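Sniffer CG10964-PA (Drosophila melanogaster, PDB 1SNY) probably reduces carbonyl compounds with NADPH, as a member of the short-chain dehydrogenase/reductase family built on a Rossmann fold. Local coordinates at residues A[36-41]-A[49-54]. Numbering follows the deposited sequence.
Sequences GLVKAL and QHLFTT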
# COMPACT_ATOMS: atom_id res chain seq x y z
N GLY A 36 9.73 -1.01 24.54
CA GLY A 36 11.16 -1.25 24.47
C GLY A 36 11.90 0.02 24.12
O GLY A 36 12.98 0.28 24.66
N LEU A 37 11.33 0.80 23.20
CA LEU A 37 11.94 2.05 22.77
C LEU A 37 11.96 3.04 23.92
O LEU A 37 12.94 3.74 24.12
CB LEU A 37 11.18 2.64 21.59
CG LEU A 37 11.28 1.93 20.24
CD1 LEU A 37 10.36 2.61 19.24
CD2 LEU A 37 12.72 1.96 19.74
N VAL A 38 10.86 3.11 24.66
CA VAL A 38 10.77 4.02 25.80
C VAL A 38 11.95 3.77 26.74
O VAL A 38 12.71 4.68 27.05
CB VAL A 38 9.46 3.82 26.60
CG1 VAL A 38 9.44 4.74 27.80
CG2 VAL A 38 8.27 4.09 25.71
N LYS A 39 12.11 2.52 27.16
CA LYS A 39 13.19 2.16 28.07
C LYS A 39 14.56 2.47 27.49
O LYS A 39 15.42 3.00 28.19
CB LYS A 39 13.11 0.67 28.43
CG LYS A 39 11.82 0.27 29.13
CD LYS A 39 11.80 -1.22 29.43
CE LYS A 39 10.49 -1.64 30.07
NZ LYS A 39 10.43 -3.12 30.27
N ALA A 40 14.76 2.16 26.22
CA ALA A 40 16.04 2.42 25.57
C ALA A 40 16.32 3.92 25.50
O ALA A 40 17.47 4.34 25.58
CB ALA A 40 16.06 1.82 24.18
N LEU A 41 15.26 4.71 25.35
CA LEU A 41 15.41 6.16 25.27
C LEU A 41 15.90 6.69 26.61
O LEU A 41 16.74 7.60 26.67
CB LEU A 41 14.08 6.82 24.90
CG LEU A 41 13.65 6.65 23.44
CD1 LEU A 41 12.21 7.06 23.27
CD2 LEU A 41 14.56 7.49 22.55
N GLN A 49 13.84 15.30 26.99
CA GLN A 49 13.24 16.11 28.05
C GLN A 49 11.75 15.81 28.10
O GLN A 49 11.13 15.80 29.17
CB GLN A 49 13.44 17.61 27.79
CG GLN A 49 12.73 18.50 28.80
CD GLN A 49 13.09 19.97 28.67
OE1 GLN A 49 12.69 20.80 29.49
NE2 GLN A 49 13.86 20.31 27.63
N HIS A 50 11.17 15.56 26.93
CA HIS A 50 9.75 15.25 26.84
C HIS A 50 9.56 14.00 26.00
O HIS A 50 9.84 13.99 24.80
CB HIS A 50 8.99 16.42 26.21
CG HIS A 50 9.11 17.70 26.98
ND1 HIS A 50 8.68 17.83 28.29
CD2 HIS A 50 9.60 18.91 26.63
CE1 HIS A 50 8.90 19.06 28.70
NE2 HIS A 50 9.46 19.74 27.71
N LEU A 51 9.11 12.94 26.65
CA LEU A 51 8.88 11.66 25.99
C LEU A 51 7.38 11.39 26.02
O LEU A 51 6.87 10.87 27.02
CB LEU A 51 9.64 10.56 26.73
CG LEU A 51 10.07 9.29 25.98
CD1 LEU A 51 10.84 8.40 26.94
CD2 LEU A 51 8.87 8.55 25.41
N PHE A 52 6.67 11.76 24.96
CA PHE A 52 5.23 11.51 24.89
C PHE A 52 4.96 10.09 24.42
O PHE A 52 5.53 9.62 23.43
CB PHE A 52 4.54 12.50 23.94
CG PHE A 52 4.71 13.93 24.33
CD1 PHE A 52 5.87 14.62 23.99
CD2 PHE A 52 3.73 14.59 25.06
CE1 PHE A 52 6.06 15.94 24.37
CE2 PHE A 52 3.91 15.92 25.45
CZ PHE A 52 5.07 16.59 25.11
N THR A 53 4.09 9.41 25.15
CA THR A 53 3.75 8.03 24.85
C THR A 53 2.25 7.84 24.83
O THR A 53 1.55 8.26 25.75
CB THR A 53 4.32 7.08 25.92
OG1 THR A 53 3.73 7.40 27.19
CG2 THR A 53 5.82 7.23 26.02
N THR A 54 1.75 7.20 23.78
CA THR A 54 0.32 6.96 23.67
C THR A 54 0.03 5.50 24.01
O THR A 54 0.91 4.64 23.95
CB THR A 54 -0.21 7.19 22.24
OG1 THR A 54 0.30 6.17 21.37
CG2 THR A 54 0.23 8.55 21.72
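Val38 and Leu41 of the helix meet Leu51 and Thr53 of the strand in a buried, wholly apolar helix-on-sheet contact, inside the first beta-alpha-beta unit of the Rossmann fold (strand 23-26, helix 32-42, strand 50-55). The short segments run nearly antiparallel, at 169°, with their axes 10.6 Å apart, as expected where a crossover helix returns over a parallel sheet. Leu51 bridges both helix residues. Its CG stands anti to the backbone N (chi1 -154°), and the branch reaches the helix with CD1 lying 4.0 Å from Val38 CG1. Leu41 meets the same leucine: its CD1 is 4.1 Å from Leu51 CG and equally near Leu51 CD1, so this methyl sits against the Leu51 CG-CD1 bond, the side chains slanting across one another.

Val38 divides its two methyls between strand residues two positions apart, which face the same side of the sheet. CG1, anti to the backbone N (chi1 178°), serves Leu51, whereas CG2 packs 4.0 Å from Thr53 CG2, the two side chains crossing at about a right angle. Thr53 thus offers its methyl to the helix, while its OG1 is hydrogen-bonded to the carbonyl oxygen of His75 on the adjacent strand 74-78. Cys29, in the loop after strand 23-26, touches both Val38 and Thr53; Leu41 also rests on Ile26 and Met21. The NADP(+)-binding Asn30 is about 8 Å from Thr53, side chain to side chain, and the bound NADP about 10 Å, so the contact nears the cofactor site without reaching it.

No hydrogen bond joins the segments and only 161 Å² is buried between them. Carbon-carbon contacts at 4.0 to 4.1 Å are consistent with van der Waals and hydrophobic cohesion without directional bonds, with the one hydroxyl present satisfied within the sheet.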